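Local structure of Cobalt/magnesium transport protein CorA (Methanocaldococcus jannaschii, 4EGW) at residues S75-G80 with G115-N120; K101-E106 with R167-I172; L157-L162 with E237-L242; D178-L183 with E258-M263. The protein mediates magnesium influx across the cell membrane as a homopentamer that closes when cytoplasmic magnesium is high and opens when it is low. All coordinates share one frame; numbering follows the deposited sequence.

Interaction 1 (S75-G80 with G115-N120); sequences SDLQIG and GIYIKN. With BU1 (1,4-butanediol), chain K.
Asp76 meets Tyr117 through its backbone: Tyr117 OH donates to Asp76 O, which lies near the ring plane at its edge; the modelled 2.3 Å between them is too short to be taken literally. The Asp76 carboxylate turns off to the other side, where OD1 lies 2.9 Å from O5 of a bound 1,4-butanediol, in a pocket completed by Ser73 and Glu93. Leu77 covers one face of the ring. Its CD2 stands 4.0 Å from the Tyr117 ring centroid, offset toward the rim, a CH-pi contact set by CG lying beside the backbone N (chi1 -66°). Ile79 brings CB to 3.3 Å from Tyr117 OH. Gly80 N donates to Tyr117 OH at 2.8 Å, so the hydroxyl sits between the C=O of Asp76 and the N-H of Gly80, four residues on, giving to one and receiving from the other. Gly80 O takes a weak bond from Gly115 N at 3.3 Å, where the two glycines let the backbones come to 3.7 Å between CA atoms. Helix 74-80 thus lies against one face of the mixed sheet, with strand 110-119 between strands 122-127 and 96-104; Leu77 also packs on Leu63 and Ile70 of helix 60-70, and Tyr117 on Leu97 and Phe95.

Interaction 2 (K101-E106 with R167-I172); sequences KAPLFE and RSYSRI
Tyr169 reaches from helix 156-186 to strand 96-104 and carries much of this contact, together with Pro103. Its CB only carries the ring across, with CG turned beside the backbone N (chi1 -80°). CG, CD1 and CE1 all have Pro103 CG as their nearest partner, and CD2 meets both CG and CD of that proline. CE2 and CZ lie near Pro103 CD and Lys101 O. Pro103 CG sits 3.6 Å from the ring centroid and almost over its centre, a CH-pi contact only 9° from the normal. At the tip, Tyr169 OH donates to Lys101 O at 2.6 Å, approaching from above the carbonyl plane with a C=O...donor angle of 100°. The same carbonyl also accepts from Asn216 of helix 193-225. A phenylalanine in place of Tyr169 would lack the hydroxyl and would probably leave Lys101 O to Asn216, losing the tie from helix to strand. Farther along, Pro103 CG touches Ser168 CB at 3.3 Å, and Ile172 CD1 touches both Pro103 CB, at 3.6 Å, and Phe105 CE2. Arg171 NH2 approaches Phe105 obliquely, but its NH1 is committed to a salt bridge with Asp178 of the second subunit. The chemistry is therefore divided: apolar packing fastens the sheet to the long helix, one buried hydroxyl ties it to a strand carbonyl, and the arginine charge is spent between subunits.

Interaction 3 (L157-L162 with E237-L242); sequences LLYHIL and ENFEDL
Tyr159 and Phe239 form an offset edge-to-face pair between two almost parallel helical segments. Segments 157-162 and 237-242, whose axes lie 10.1 Å apart at 8°, belong to helices 156-186 and 233-270, two members of the long-helix bundle of the CorA cytoplasmic domain. The edge of Tyr159 is turned toward the face of Phe239, the centroids 5.9 Å apart and the planes at 67°. CG of Tyr159 lies anti to the backbone N (chi1 155°), which sends the ring across to the second helix, where it slides past Phe239 in the opposite direction. One face of the tyrosine is covered by Asn238 CB, 4.1 Å from the ring centroid and offset toward the rim. Phe239 in turn is flanked by leucines of the first helix: Leu158 CD2 is 3.9 Å from its CZ, and Leu162 CD2 is 3.9 Å from its CE1. Helix 193-225 extends this apolar layer, as Leu220 meets both Leu162 and Leu242, and Leu223 meets Leu158. Tyr159 OH makes a weak hydrogen bond to a bound hexane-1,6-diol. A single methyl, Leu242 CD2, touches both Tyr159 CD2 and Leu162 CB, 3.5 Å from each.

Interaction 4 (D178-L183 with E258-M263); sequences DELEEL and EVLTSM. With BU1 (1,4-butanediol), chain G.
A 1,4-butanediol pocket lies beside this helix-helix seam, where Leu180 and Val259 meet and, with Glu177, Glu181, Glu184 and Tyr256, line the diol. Leu180 carries the contact and splits its branches between partners. CD2 crosses to Leu260 at about a right angle between the side chains, ending 3.3 Å from Leu260 CD2, and also meets Met263 CE at 3.9 Å. CD1 points to Val259 CG1 at 4.1 Å. With CG beside the backbone N (chi1 -66°), the fork opens toward the second helix while Leu180 CB stays 3.1 Å from the diol O5. Val259 CG2 also touches diol C3, at 3.7 Å. An alanine in place of Leu180 would probably open a gap facing Leu260 and Met263 and remove the CD1 branch from beside Val259 and the diol. One turn on, the Met263 chain bends at its last torsion (chi3 -45°) and lays CE against Leu183, 3.6 Å from Leu183 CB and nearly as close to its CG and CD2. The side-chain contacts across the seam are apolar. Within helices 156-186 and 233-270, the axes of 178-183 and 258-263 lie 11.3 Å apart at 22°; helix 193-225 packs along both, with Val195 and Lys198 against Leu183 and Leu206 against Leu260.

How the interactions relate
The four contacts run from the sheet domain out along the helical bundle. Interactions 1 and 2 use neighbouring strands of one sheet, 110-119 and 96-104, with centres 22 Å apart. Ile116 of interaction 1 touches Leu162 and Leu158 of interaction 3, its CD1 lying 3.7 Å from Leu162 CD1, so the sheet packs directly on helix 156-186. Helix 156-186 threads interactions 2, 3 and 4, and helix 233-270 returns in interactions 3 and 4, whose centres are 31 Å apart. Interactions 1 and 4, on opposite sides of the chain centre, each border a separate 1,4-butanediol. A magnesium ion lies about 10 Å from the Leu183 side chain in interaction 4.

Interaction 1 (S75-G80 with G115-N120)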
# COMPACT_ATOMS: atom_id res chain seq x y z
N SER A 75 -24.36 26.25 1.82
CA SER A 75 -25.08 25.03 1.46
C SER A 75 -24.21 24.07 0.65
O SER A 75 -24.09 22.89 0.99
CB SER A 75 -26.35 25.38 0.67
OG SER A 75 -27.04 24.21 0.26
N ASP A 76 -23.60 24.58 -0.42
CA ASP A 76 -22.80 23.74 -1.32
C ASP A 76 -21.65 23.04 -0.62
O ASP A 76 -21.19 22.00 -1.07
CB ASP A 76 -22.26 24.56 -2.50
CG ASP A 76 -23.32 24.85 -3.55
OD1 ASP A 76 -24.42 24.27 -3.47
OD2 ASP A 76 -23.03 25.66 -4.46
N LEU A 77 -21.15 23.61 0.47
CA LEU A 77 -20.05 22.99 1.21
C LEU A 77 -20.58 21.86 2.09
O LEU A 77 -19.86 20.90 2.43
CB LEU A 77 -19.31 24.02 2.06
CG LEU A 77 -18.55 25.11 1.31
CD1 LEU A 77 -17.80 25.99 2.30
CD2 LEU A 77 -17.59 24.52 0.30
N GLN A 78 -21.85 21.98 2.46
CA GLN A 78 -22.50 21.00 3.30
C GLN A 78 -22.63 19.65 2.58
O GLN A 78 -22.75 18.60 3.22
CB GLN A 78 -23.85 21.53 3.78
CG GLN A 78 -23.72 22.47 4.98
CD GLN A 78 -24.94 23.34 5.20
OE1 GLN A 78 -25.76 23.53 4.29
NE2 GLN A 78 -25.08 23.89 6.41
N ILE A 79 -22.59 19.68 1.25
CA ILE A 79 -22.49 18.44 0.50
C ILE A 79 -21.28 17.68 1.04
O ILE A 79 -21.40 16.51 1.40
CB ILE A 79 -22.26 18.69 -1.01
CG1 ILE A 79 -23.16 19.81 -1.53
CG2 ILE A 79 -22.51 17.41 -1.80
CD1 ILE A 79 -22.86 20.19 -2.97
N GLY A 80 -20.15 18.37 1.11
CA GLY A 80 -18.89 17.76 1.51
C GLY A 80 -18.90 17.06 2.86
O GLY A 80 -18.27 16.03 3.04
N GLY A 115 -16.17 15.40 0.56
CA GLY A 115 -16.25 16.27 -0.59
C GLY A 115 -14.89 16.86 -0.91
O GLY A 115 -14.13 17.25 -0.02
N ILE A 116 -14.62 17.00 -2.20
CA ILE A 116 -13.43 17.67 -2.65
C ILE A 116 -13.85 18.73 -3.65
O ILE A 116 -14.30 18.40 -4.75
CB ILE A 116 -12.53 16.69 -3.37
CG1 ILE A 116 -12.04 15.63 -2.39
CG2 ILE A 116 -11.38 17.41 -4.06
CD1 ILE A 116 -11.23 14.53 -3.04
N TYR A 117 -13.69 20.00 -3.29
CA TYR A 117 -14.10 21.06 -4.19
C TYR A 117 -12.87 21.66 -4.86
O TYR A 117 -11.85 21.86 -4.21
CB TYR A 117 -14.87 22.15 -3.45
CG TYR A 117 -16.11 21.69 -2.71
CD1 TYR A 117 -16.03 20.74 -1.71
CD2 TYR A 117 -17.35 22.24 -2.99
CE1 TYR A 117 -17.15 20.33 -1.02
CE2 TYR A 117 -18.48 21.84 -2.31
CZ TYR A 117 -18.38 20.88 -1.32
OH TYR A 117 -19.50 20.46 -0.63
N ILE A 118 -12.96 21.94 -6.14
CA ILE A 118 -11.86 22.60 -6.82
C ILE A 118 -12.28 23.92 -7.42
O ILE A 118 -13.01 23.97 -8.39
CB ILE A 118 -11.30 21.74 -7.93
CG1 ILE A 118 -10.74 20.45 -7.32
CG2 ILE A 118 -10.25 22.50 -8.70
CD1 ILE A 118 -10.03 19.59 -8.30
N LYS A 119 -11.77 25.00 -6.85
CA LYS A 119 -12.10 26.34 -7.33
C LYS A 119 -10.82 27.03 -7.78
O LYS A 119 -9.95 27.35 -6.96
CB LYS A 119 -12.80 27.14 -6.23
CG LYS A 119 -13.64 28.28 -6.75
CD LYS A 119 -14.43 28.95 -5.64
CE LYS A 119 -14.76 30.37 -6.02
NZ LYS A 119 -15.22 31.13 -4.85
N ASN A 120 -10.72 27.26 -9.08
CA ASN A 120 -9.51 27.83 -9.64
C ASN A 120 -8.32 27.03 -9.16
O ASN A 120 -8.20 25.84 -9.45
CB ASN A 120 -9.36 29.28 -9.22
CG ASN A 120 -10.67 30.00 -9.20
OD1 ASN A 120 -11.14 30.44 -8.15
ND2 ASN A 120 -11.30 30.11 -10.37
C1 BU1 K . -25.74 26.63 -5.18
C2 BU1 K . -24.76 27.55 -5.84
C3 BU1 K . -24.88 27.68 -7.32
C4 BU1 K . -24.40 28.94 -7.94
O5 BU1 K . -25.86 25.36 -5.71
O6 BU1 K . -25.35 29.70 -8.60

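Interaction 2 (K101-E106 with R167-I172)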
# COMPACT_ATOMS: atom_id res chain seq x y z
N LYS A 101 -15.38 8.03 -1.50
CA LYS A 101 -15.46 7.16 -0.33
C LYS A 101 -14.09 6.70 0.13
O LYS A 101 -13.35 6.05 -0.61
CB LYS A 101 -16.34 5.94 -0.60
CG LYS A 101 -17.83 6.23 -0.56
CD LYS A 101 -18.42 6.14 0.84
CE LYS A 101 -19.84 6.59 0.81
NZ LYS A 101 -20.41 6.49 2.17
N ALA A 102 -13.76 7.04 1.36
CA ALA A 102 -12.50 6.66 1.95
C ALA A 102 -12.76 5.75 3.13
O ALA A 102 -13.79 5.87 3.80
CB ALA A 102 -11.76 7.89 2.39
N PRO A 103 -11.84 4.82 3.39
CA PRO A 103 -11.96 3.93 4.55
C PRO A 103 -12.14 4.72 5.86
O PRO A 103 -11.59 5.80 6.02
CB PRO A 103 -10.62 3.17 4.55
CG PRO A 103 -10.15 3.23 3.14
CD PRO A 103 -10.57 4.60 2.67
N LEU A 104 -12.93 4.18 6.77
CA LEU A 104 -13.22 4.81 8.05
C LEU A 104 -12.94 3.79 9.12
O LEU A 104 -13.36 2.64 9.03
CB LEU A 104 -14.68 5.22 8.11
CG LEU A 104 -15.22 5.67 9.46
CD1 LEU A 104 -14.45 6.87 9.96
CD2 LEU A 104 -16.72 5.98 9.39
N PHE A 105 -12.22 4.19 10.15
CA PHE A 105 -11.74 3.22 11.13
C PHE A 105 -12.46 3.37 12.46
O PHE A 105 -12.78 4.48 12.89
CB PHE A 105 -10.22 3.35 11.28
CG PHE A 105 -9.51 3.67 9.99
CD1 PHE A 105 -9.73 4.88 9.34
CD2 PHE A 105 -8.60 2.78 9.44
CE1 PHE A 105 -9.07 5.18 8.16
CE2 PHE A 105 -7.93 3.09 8.27
CZ PHE A 105 -8.17 4.29 7.62
N GLU A 106 -12.74 2.24 13.08
CA GLU A 106 -13.47 2.16 14.33
C GLU A 106 -13.09 0.83 14.94
O GLU A 106 -12.16 0.17 14.47
CB GLU A 106 -14.98 2.19 14.07
CG GLU A 106 -15.43 3.15 12.97
CD GLU A 106 -16.56 2.60 12.13
OE1 GLU A 106 -17.29 1.70 12.62
OE2 GLU A 106 -16.72 3.05 10.97
N ARG A 167 -5.04 3.74 -1.49
CA ARG A 167 -4.03 3.02 -0.74
C ARG A 167 -4.49 2.66 0.67
O ARG A 167 -4.05 1.65 1.23
CB ARG A 167 -2.75 3.84 -0.68
CG ARG A 167 -1.72 3.39 -1.69
CD ARG A 167 -0.46 4.24 -1.61
NE ARG A 167 0.04 4.36 -0.24
CZ ARG A 167 1.10 3.71 0.23
NH1 ARG A 167 1.77 2.87 -0.56
NH2 ARG A 167 1.49 3.89 1.48
N SER A 168 -5.36 3.49 1.24
CA SER A 168 -6.01 3.14 2.50
C SER A 168 -6.71 1.81 2.29
O SER A 168 -6.49 0.85 3.01
CB SER A 168 -7.04 4.20 2.91
OG SER A 168 -6.48 5.49 3.04
N TYR A 169 -7.56 1.76 1.27
CA TYR A 169 -8.33 0.56 0.99
C TYR A 169 -7.41 -0.63 0.80
O TYR A 169 -7.64 -1.71 1.38
CB TYR A 169 -9.12 0.76 -0.28
CG TYR A 169 -10.40 1.55 -0.15
CD1 TYR A 169 -11.52 0.98 0.43
CD2 TYR A 169 -10.51 2.84 -0.65
CE1 TYR A 169 -12.72 1.68 0.52
CE2 TYR A 169 -11.70 3.54 -0.56
CZ TYR A 169 -12.80 2.95 0.02
OH TYR A 169 -13.99 3.63 0.12
N SER A 170 -6.39 -0.45 -0.04
CA SER A 170 -5.51 -1.54 -0.43
C SER A 170 -4.75 -2.07 0.76
O SER A 170 -4.43 -3.26 0.85
CB SER A 170 -4.53 -1.10 -1.51
OG SER A 170 -3.73 -2.20 -1.91
N ARG A 171 -4.45 -1.18 1.69
CA ARG A 171 -3.74 -1.58 2.89
C ARG A 171 -4.61 -2.53 3.70
O ARG A 171 -4.14 -3.55 4.21
CB ARG A 171 -3.41 -0.35 3.72
CG ARG A 171 -2.50 -0.64 4.89
CD ARG A 171 -3.25 -0.64 6.21
NE ARG A 171 -3.72 0.70 6.57
CZ ARG A 171 -3.66 1.21 7.80
NH1 ARG A 171 -3.13 0.51 8.79
NH2 ARG A 171 -4.12 2.44 8.03
N ILE A 172 -5.88 -2.19 3.82
CA ILE A 172 -6.79 -2.91 4.70
C ILE A 172 -7.25 -4.23 4.11
O ILE A 172 -7.45 -5.21 4.83
CB ILE A 172 -7.99 -2.03 5.05
CG1 ILE A 172 -7.51 -0.68 5.60
CG2 ILE A 172 -8.89 -2.74 6.05
CD1 ILE A 172 -8.54 0.45 5.51

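Interaction 3 (L157-L162 with E237-L242)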
# COMPACT_ATOMS: atom_id res chain seq x y z
N LEU A 157 -2.69 17.03 -7.54
CA LEU A 157 -2.97 17.07 -6.11
C LEU A 157 -4.18 16.20 -5.84
O LEU A 157 -4.22 15.43 -4.88
CB LEU A 157 -3.23 18.51 -5.66
CG LEU A 157 -3.54 18.76 -4.18
CD1 LEU A 157 -2.42 18.24 -3.32
CD2 LEU A 157 -3.76 20.23 -3.92
N LEU A 158 -5.15 16.32 -6.73
CA LEU A 158 -6.37 15.56 -6.61
C LEU A 158 -6.11 14.06 -6.58
O LEU A 158 -6.48 13.35 -5.64
CB LEU A 158 -7.24 15.86 -7.81
CG LEU A 158 -8.43 14.93 -7.85
CD1 LEU A 158 -9.19 14.96 -6.50
CD2 LEU A 158 -9.30 15.35 -9.03
N TYR A 159 -5.45 13.59 -7.63
CA TYR A 159 -5.11 12.19 -7.76
C TYR A 159 -4.42 11.64 -6.52
O TYR A 159 -4.71 10.53 -6.08
CB TYR A 159 -4.20 12.01 -8.96
CG TYR A 159 -3.33 10.79 -8.85
CD1 TYR A 159 -2.09 10.86 -8.24
CD2 TYR A 159 -3.75 9.57 -9.35
CE1 TYR A 159 -1.28 9.75 -8.12
CE2 TYR A 159 -2.95 8.45 -9.24
CZ TYR A 159 -1.72 8.55 -8.63
OH TYR A 159 -0.91 7.44 -8.52
N HIS A 160 -3.50 12.41 -5.96
CA HIS A 160 -2.74 11.91 -4.82
C HIS A 160 -3.62 11.59 -3.64
O HIS A 160 -3.54 10.50 -3.07
CB HIS A 160 -1.64 12.88 -4.43
CG HIS A 160 -0.38 12.64 -5.18
ND1 HIS A 160 -0.08 11.42 -5.74
CD2 HIS A 160 0.66 13.46 -5.48
CE1 HIS A 160 1.09 11.49 -6.35
NE2 HIS A 160 1.56 12.72 -6.21
N ILE A 161 -4.45 12.54 -3.27
CA ILE A 161 -5.42 12.28 -2.24
C ILE A 161 -6.17 11.02 -2.65
O ILE A 161 -6.23 10.04 -1.90
CB ILE A 161 -6.37 13.45 -2.09
CG1 ILE A 161 -5.60 14.76 -2.26
CG2 ILE A 161 -7.05 13.39 -0.74
CD1 ILE A 161 -6.47 16.01 -2.30
N LEU A 162 -6.72 11.03 -3.86
CA LEU A 162 -7.48 9.88 -4.34
C LEU A 162 -6.62 8.63 -4.22
O LEU A 162 -7.08 7.56 -3.79
CB LEU A 162 -7.91 10.08 -5.79
CG LEU A 162 -9.28 10.76 -5.97
CD1 LEU A 162 -9.51 11.87 -4.96
CD2 LEU A 162 -9.49 11.26 -7.39
N GLU A 237 -4.16 9.84 -17.19
CA GLU A 237 -3.39 8.59 -17.20
C GLU A 237 -3.19 8.14 -15.76
O GLU A 237 -3.34 6.96 -15.44
CB GLU A 237 -2.04 8.80 -17.87
CG GLU A 237 -2.02 9.91 -18.90
CD GLU A 237 -0.60 10.42 -19.19
OE1 GLU A 237 -0.48 11.53 -19.75
OE2 GLU A 237 0.38 9.71 -18.86
N ASN A 238 -2.86 9.10 -14.89
CA ASN A 238 -2.69 8.87 -13.46
C ASN A 238 -3.96 8.38 -12.78
O ASN A 238 -3.90 7.62 -11.81
CB ASN A 238 -2.20 10.15 -12.76
CG ASN A 238 -0.73 10.44 -13.02
OD1 ASN A 238 -0.23 10.28 -14.14
ND2 ASN A 238 -0.03 10.87 -11.98
N PHE A 239 -5.11 8.81 -13.27
CA PHE A 239 -6.36 8.32 -12.71
C PHE A 239 -6.68 6.94 -13.27
O PHE A 239 -7.45 6.19 -12.68
CB PHE A 239 -7.50 9.30 -12.96
CG PHE A 239 -7.30 10.64 -12.30
CD1 PHE A 239 -7.28 10.74 -10.92
CD2 PHE A 239 -7.11 11.78 -13.06
CE1 PHE A 239 -7.08 11.97 -10.31
CE2 PHE A 239 -6.92 13.02 -12.45
CZ PHE A 239 -6.90 13.11 -11.07
N GLU A 240 -6.05 6.61 -14.39
CA GLU A 240 -6.26 5.33 -15.06
C GLU A 240 -5.57 4.23 -14.26
O GLU A 240 -6.15 3.16 -14.01
CB GLU A 240 -5.70 5.39 -16.48
CG GLU A 240 -6.05 4.23 -17.40
CD GLU A 240 -5.26 4.29 -18.70
OE1 GLU A 240 -4.28 5.06 -18.75
OE2 GLU A 240 -5.61 3.56 -19.66
N ASP A 241 -4.34 4.50 -13.87
CA ASP A 241 -3.64 3.64 -12.93
C ASP A 241 -4.52 3.43 -11.72
O ASP A 241 -4.81 2.31 -11.31
CB ASP A 241 -2.34 4.31 -12.49
CG ASP A 241 -1.34 4.44 -13.62
OD1 ASP A 241 -1.74 4.23 -14.79
OD2 ASP A 241 -0.16 4.74 -13.34
N LEU A 242 -4.96 4.55 -11.16
CA LEU A 242 -5.78 4.55 -9.96
C LEU A 242 -7.07 3.76 -10.22
O LEU A 242 -7.55 3.01 -9.37
CB LEU A 242 -6.07 5.99 -9.57
CG LEU A 242 -6.50 6.27 -8.13
CD1 LEU A 242 -5.77 5.34 -7.19
CD2 LEU A 242 -6.23 7.73 -7.79

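Interaction 4 (D178-L183 with E258-M263)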
# COMPACT_ATOMS: atom_id res chain seq x y z
N ASP A 178 -5.36 -11.21 5.89
CA ASP A 178 -4.68 -11.90 6.97
C ASP A 178 -5.71 -12.55 7.88
O ASP A 178 -5.64 -13.75 8.17
CB ASP A 178 -3.84 -10.93 7.81
CG ASP A 178 -2.63 -10.39 7.07
OD1 ASP A 178 -2.67 -10.27 5.82
OD2 ASP A 178 -1.63 -10.08 7.75
N GLU A 179 -6.66 -11.75 8.33
CA GLU A 179 -7.68 -12.21 9.24
C GLU A 179 -8.38 -13.43 8.67
O GLU A 179 -8.87 -14.28 9.41
CB GLU A 179 -8.68 -11.09 9.55
CG GLU A 179 -8.05 -9.87 10.20
CD GLU A 179 -9.00 -9.12 11.11
OE1 GLU A 179 -9.24 -7.92 10.84
OE2 GLU A 179 -9.48 -9.72 12.10
N LEU A 180 -8.42 -13.51 7.35
CA LEU A 180 -9.04 -14.65 6.69
C LEU A 180 -8.22 -15.91 6.91
O LEU A 180 -8.74 -16.93 7.38
CB LEU A 180 -9.21 -14.40 5.19
CG LEU A 180 -10.17 -13.29 4.76
CD1 LEU A 180 -10.22 -13.25 3.26
CD2 LEU A 180 -11.56 -13.49 5.35
N GLU A 181 -6.93 -15.84 6.59
CA GLU A 181 -6.03 -16.96 6.83
C GLU A 181 -6.09 -17.37 8.31
O GLU A 181 -6.18 -18.56 8.63
CB GLU A 181 -4.59 -16.63 6.40
CG GLU A 181 -4.30 -16.84 4.90
CD GLU A 181 -4.06 -18.31 4.51
OE1 GLU A 181 -3.03 -18.89 4.93
OE2 GLU A 181 -4.90 -18.88 3.77
N GLU A 182 -6.07 -16.38 9.20
CA GLU A 182 -6.15 -16.64 10.65
C GLU A 182 -7.51 -17.22 11.03
O GLU A 182 -7.64 -17.92 12.03
CB GLU A 182 -5.86 -15.37 11.47
CG GLU A 182 -4.38 -15.00 11.63
CD GLU A 182 -4.10 -14.09 12.83
OE1 GLU A 182 -4.85 -14.18 13.83
OE2 GLU A 182 -3.14 -13.29 12.77
N LEU A 183 -8.51 -16.92 10.21
CA LEU A 183 -9.86 -17.40 10.46
C LEU A 183 -10.02 -18.86 10.07
O LEU A 183 -10.75 -19.60 10.72
CB LEU A 183 -10.89 -16.53 9.74
CG LEU A 183 -12.21 -16.38 10.50
CD1 LEU A 183 -12.03 -16.68 11.98
CD2 LEU A 183 -12.80 -14.99 10.28
N GLU A 258 -16.34 -13.72 -1.23
CA GLU A 258 -16.45 -15.10 -1.66
C GLU A 258 -16.01 -15.95 -0.48
O GLU A 258 -16.80 -16.66 0.13
CB GLU A 258 -15.53 -15.40 -2.85
CG GLU A 258 -15.75 -14.56 -4.11
CD GLU A 258 -14.68 -14.81 -5.19
OE1 GLU A 258 -13.91 -15.79 -5.07
OE2 GLU A 258 -14.60 -14.02 -6.17
N VAL A 259 -14.73 -15.83 -0.13
CA VAL A 259 -14.13 -16.62 0.94
C VAL A 259 -14.93 -16.57 2.25
O VAL A 259 -14.97 -17.56 2.98
CB VAL A 259 -12.72 -16.13 1.25
CG1 VAL A 259 -12.23 -16.77 2.54
CG2 VAL A 259 -11.78 -16.43 0.09
N LEU A 260 -15.53 -15.43 2.56
CA LEU A 260 -16.33 -15.32 3.77
C LEU A 260 -17.73 -15.95 3.63
O LEU A 260 -18.36 -16.31 4.62
CB LEU A 260 -16.45 -13.86 4.21
CG LEU A 260 -15.12 -13.25 4.65
CD1 LEU A 260 -15.14 -11.77 4.42
CD2 LEU A 260 -14.82 -13.56 6.10
N THR A 261 -18.21 -16.10 2.40
CA THR A 261 -19.46 -16.82 2.17
C THR A 261 -19.22 -18.29 2.49
O THR A 261 -20.09 -18.96 3.05
CB THR A 261 -19.97 -16.69 0.71
OG1 THR A 261 -19.19 -17.53 -0.15
CG2 THR A 261 -19.89 -15.26 0.21
N SER A 262 -18.04 -18.79 2.13
CA SER A 262 -17.71 -20.19 2.35
C SER A 262 -17.54 -20.45 3.83
O SER A 262 -18.16 -21.35 4.39
CB SER A 262 -16.42 -20.58 1.63
OG SER A 262 -16.53 -20.34 0.24
N MET A 263 -16.70 -19.64 4.46
CA MET A 263 -16.38 -19.85 5.86
C MET A 263 -17.67 -19.81 6.65
O MET A 263 -17.86 -20.62 7.57
CB MET A 263 -15.37 -18.81 6.35
CG MET A 263 -14.12 -18.73 5.45
SD MET A 263 -12.58 -18.05 6.14
CE MET A 263 -13.21 -16.62 6.99
C1 BU1 G . -7.79 -16.82 1.93
C2 BU1 G . -7.35 -16.02 0.75
C3 BU1 G . -8.31 -15.04 0.16
C4 BU1 G . -7.77 -14.16 -0.91
O5 BU1 G . -7.72 -16.22 3.16
O6 BU1 G . -6.39 -14.10 -1.04